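Local coordinates for glutamate ABC superfamily ATP binding cassette transporter, binding protein (Enterococcus faecium DO, PDB 5EYF) that binds glutamate and probably delivers it to an ABC transporter as the extracellular solute-binding component of the uptake system, at residues D100-A105 with E198-A203. Sequence-based numbering, arbitrary orientation. Where two conformers were deposited one is given.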
ATOM      1  N   ASP B 100      -6.995  -4.344  10.449  1.00 15.11           N
ATOM      2  CA  ASP B 100      -6.114  -3.343   9.852  1.00 12.95           C
ATOM      3  C   ASP B 100      -4.985  -4.009   9.058  1.00 12.27           C
ATOM      4  O   ASP B 100      -4.536  -5.130   9.367  1.00 13.57           O
ATOM      5  CB  ASP B 100      -5.511  -2.460  10.955  1.00 16.40           C
ATOM      6  CG  ASP B 100      -6.552  -1.623  11.667  1.00 21.91           C
ATOM      7  OD1 ASP B 100      -7.589  -1.292  11.071  1.00 27.40           O
ATOM      8  OD2 ASP B 100      -6.297  -1.237  12.818  1.00 25.35           O
ATOM      9  N   VAL B 101      -4.512  -3.285   8.047  1.00 12.45           N
ATOM     10  CA  VAL B 101      -3.415  -3.754   7.197  1.00 11.73           C
ATOM     11  C   VAL B 101      -2.156  -3.925   8.033  1.00 12.04           C
ATOM     12  O   VAL B 101      -1.801  -3.060   8.839  1.00 13.91           O
ATOM     13  CB  VAL B 101      -3.189  -2.758   6.053  1.00 12.23           C
ATOM     14  CG1 VAL B 101      -1.900  -3.066   5.226  1.00 14.53           C
ATOM     15  CG2 VAL B 101      -4.405  -2.746   5.114  1.00 14.48           C
ATOM     16  N   TYR B 102      -1.464  -5.054   7.856  1.00 12.03           N
ATOM     17  CA  TYR B 102      -0.209  -5.246   8.585  1.00 11.98           C
ATOM     18  C   TYR B 102       1.020  -5.440   7.677  1.00 13.05           C
ATOM     19  O   TYR B 102       2.146  -5.553   8.196  1.00 13.87           O
ATOM     20  CB  TYR B 102      -0.337  -6.433   9.595  1.00 11.94           C
ATOM     21  CG  TYR B 102      -0.390  -7.777   8.911  1.00 11.67           C
ATOM     22  CD1 TYR B 102       0.773  -8.541   8.768  1.00 12.74           C
ATOM     23  CD2 TYR B 102      -1.586  -8.268   8.349  1.00 11.81           C
ATOM     24  CE1 TYR B 102       0.758  -9.744   8.097  1.00 13.14           C
ATOM     25  CE2 TYR B 102      -1.604  -9.495   7.673  1.00 13.20           C
ATOM     26  CZ  TYR B 102      -0.431 -10.197   7.526  1.00 13.38           C
ATOM     27  OH  TYR B 102      -0.425 -11.378   6.801  1.00 14.09           O
ATOM     28  N   PHE B 103       0.851  -5.483   6.347  1.00 11.97           N
ATOM     29  CA  PHE B 103       1.967  -5.574   5.412  1.00 12.14           C
ATOM     30  C   PHE B 103       1.495  -4.999   4.078  1.00 12.41           C
ATOM     31  O   PHE B 103       0.368  -5.257   3.664  1.00 13.86           O
ATOM     32  CB  PHE B 103       2.440  -7.037   5.222  1.00 13.17           C
ATOM     33  CG  PHE B 103       3.741  -7.165   4.454  1.00 13.24           C
ATOM     34  CD1 PHE B 103       4.962  -7.163   5.114  1.00 13.72           C
ATOM     35  CD2 PHE B 103       3.742  -7.245   3.055  1.00 13.04           C
ATOM     36  CE1 PHE B 103       6.164  -7.245   4.414  1.00 13.84           C
ATOM     37  CE2 PHE B 103       4.945  -7.360   2.350  1.00 14.54           C
ATOM     38  CZ  PHE B 103       6.158  -7.350   3.026  1.00 13.90           C
ATOM     39  N   ASP B 104       2.382  -4.284   3.390  0.77 12.05           N
ATOM     40  CA  ASP B 104       2.055  -3.596   2.146  0.77 13.21           C
ATOM     41  C   ASP B 104       2.820  -4.219   0.970  0.77 13.29           C
ATOM     42  O   ASP B 104       3.925  -3.795   0.646  0.77 13.72           O
ATOM     43  CB  ASP B 104       2.410  -2.112   2.349  0.77 14.17           C
ATOM     44  CG  ASP B 104       1.740  -1.199   1.370  0.77 15.64           C
ATOM     45  OD1 ASP B 104       0.960  -1.700   0.546  0.77 16.35           O
ATOM     46  OD2 ASP B 104       1.983   0.040   1.465  0.77 16.30           O
ATOM     47  N   ALA B 105       2.234  -5.238   0.342  1.00 13.67           N
ATOM     48  CA  ALA B 105       2.876  -5.920  -0.781  1.00 14.01           C
ATOM     49  C   ALA B 105       2.375  -5.353  -2.111  1.00 14.37           C
ATOM     50  O   ALA B 105       1.581  -4.410  -2.160  1.00 14.51           O
ATOM     51  CB  ALA B 105       2.659  -7.443  -0.685  1.00 15.50           C
ATOM     52  N   GLU B 198      -1.098  -4.784  -2.782  1.00 14.67           N
ATOM     53  CA  GLU B 198      -1.599  -5.987  -2.108  1.00 15.09           C
ATOM     54  C   GLU B 198      -1.452  -5.775  -0.613  1.00 14.51           C
ATOM     55  O   GLU B 198      -0.512  -6.288   0.001  1.00 15.53           O
ATOM     56  CB  GLU B 198      -0.835  -7.242  -2.549  1.00 14.54           C
ATOM     57  CG  GLU B 198      -0.848  -7.519  -4.063  1.00 15.82           C
ATOM     58  CD  GLU B 198      -2.183  -7.966  -4.616  1.00 18.05           C
ATOM     59  OE1 GLU B 198      -2.965  -8.631  -3.930  1.00 18.90           O
ATOM     60  OE2 GLU B 198      -2.470  -7.667  -5.792  1.00 19.03           O
ATOM     61  N   PRO B 199      -2.351  -5.008   0.001  1.00 12.84           N
ATOM     62  CA  PRO B 199      -2.290  -4.827   1.468  1.00 12.40           C
ATOM     63  C   PRO B 199      -2.781  -6.079   2.184  1.00 12.36           C
ATOM     64  O   PRO B 199      -3.904  -6.536   1.947  1.00 14.99           O
ATOM     65  CB  PRO B 199      -3.225  -3.641   1.723  1.00 13.59           C
ATOM     66  CG  PRO B 199      -4.178  -3.681   0.548  1.00 15.59           C
ATOM     67  CD  PRO B 199      -3.418  -4.201  -0.626  1.00 14.28           C
ATOM     68  N   TYR B 200      -1.947  -6.649   3.051  1.00 12.42           N
ATOM     69  CA  TYR B 200      -2.360  -7.857   3.756  1.00 11.69           C
ATOM     70  C   TYR B 200      -3.163  -7.516   5.004  1.00 12.20           C
ATOM     71  O   TYR B 200      -2.805  -6.605   5.765  1.00 12.86           O
ATOM     72  CB  TYR B 200      -1.150  -8.666   4.206  1.00 13.85           C
ATOM     73  CG  TYR B 200      -0.259  -9.227   3.134  1.00 13.60           C
ATOM     74  CD1 TYR B 200      -0.636  -9.225   1.789  1.00 15.89           C
ATOM     75  CD2 TYR B 200       0.950  -9.817   3.485  1.00 14.50           C
ATOM     76  CE1 TYR B 200       0.203  -9.769   0.829  1.00 17.03           C
ATOM     77  CE2 TYR B 200       1.785 -10.365   2.543  1.00 15.62           C
ATOM     78  CZ  TYR B 200       1.412 -10.335   1.214  1.00 16.00           C
ATOM     79  OH  TYR B 200       2.268 -10.911   0.279  1.00 18.13           O
ATOM     80  N   GLY B 201      -4.228  -8.287   5.226  1.00 13.07           N
ATOM     81  CA  GLY B 201      -4.994  -8.204   6.451  1.00 13.46           C
ATOM     82  C   GLY B 201      -5.159  -9.578   7.069  1.00 13.89           C
ATOM     83  O   GLY B 201      -4.915 -10.609   6.431  1.00 14.82           O
ATOM     84  N   ILE B 202      -5.536  -9.577   8.346  1.00 13.72           N
ATOM     85  CA  ILE B 202      -5.908 -10.805   9.046  1.00 13.77           C
ATOM     86  C   ILE B 202      -7.395 -11.021   8.846  1.00 14.70           C
ATOM     87  O   ILE B 202      -8.200 -10.150   9.176  1.00 15.11           O
ATOM     88  CB  ILE B 202      -5.556 -10.716  10.539  1.00 13.60           C
ATOM     89  CG1 ILE B 202      -4.043 -10.578  10.681  1.00 15.13           C
ATOM     90  CG2 ILE B 202      -6.119 -11.942  11.347  1.00 14.37           C
ATOM     91  CD1 ILE B 202      -3.622 -10.128  12.119  1.00 15.16           C
ATOM     92  N   ALA B 203      -7.778 -12.193   8.316  1.00 15.71           N
ATOM     93  CA  ALA B 203      -9.179 -12.447   8.060  1.00 16.89           C
ATOM     94  C   ALA B 203      -9.814 -13.176   9.234  1.00 17.27           C
ATOM     95  O   ALA B 203      -9.250 -14.137   9.763  1.00 18.96           O
ATOM     96  CB  ALA B 203      -9.350 -13.258   6.779  1.00 18.12           C
TER
HETATM   97  O   HOH W   1      -2.835 -12.394   5.801  1.00 14.82           O
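The ring of Tyr200 lies beside that of Phe103, both side chains leaving the sheet on the same face and pointing the same way. Their planes are within 25° of parallel, but with the ring centres of Phe103 and Tyr200 5.3 Å apart a large offset leaves little of one over the other; Phe103 CB touches Tyr200 CD2 at 3.6 Å. Ala105 is small enough to fit where the phenol ends: its CB meets Tyr200 CZ at 3.7 Å and sits at the edge of the Phe103 ring, in its plane. Tyr102, one residue before Phe103, reaches across as well. Its CG stands between backbone N and carbonyl carbon (chi1 71°), which swings the ring over until CE2 lies 3.6 Å from Tyr200 CB, with Gly201 C at the ring edge. A water donates to both Tyr102 OH and Gly201 O, while Asp42 also bonds the hydroxyl. Away from the aromatic face, Pro199 CB meets Val101 CG2 at 3.7 Å; proline suits this non-hydrogen-bonded position opposite Asp104, where the ladder needs no N-H.

Segments 103-105 and 198-200 run antiparallel within strands 103-112 and 198-205, neighbours in the mixed sheet of this family 3 solute-binding protein. Tyr200 N donates to Phe103 O (2.8 Å, 168°), and Tyr102 N to Tyr200 O. Ala105 and Glu198 exchange a further pair of bonds.

The chemistry divides along the Tyr200 side chain: apolar groups hold its CB and ring, and its hydroxyl bonds Asp174, a glutamate-binding residue. Tyr200 and Glu198, the latter bonded to Thr87 and Thr196, both touch the bound glutamate, so this pairing probably fixes one wall of its pocket.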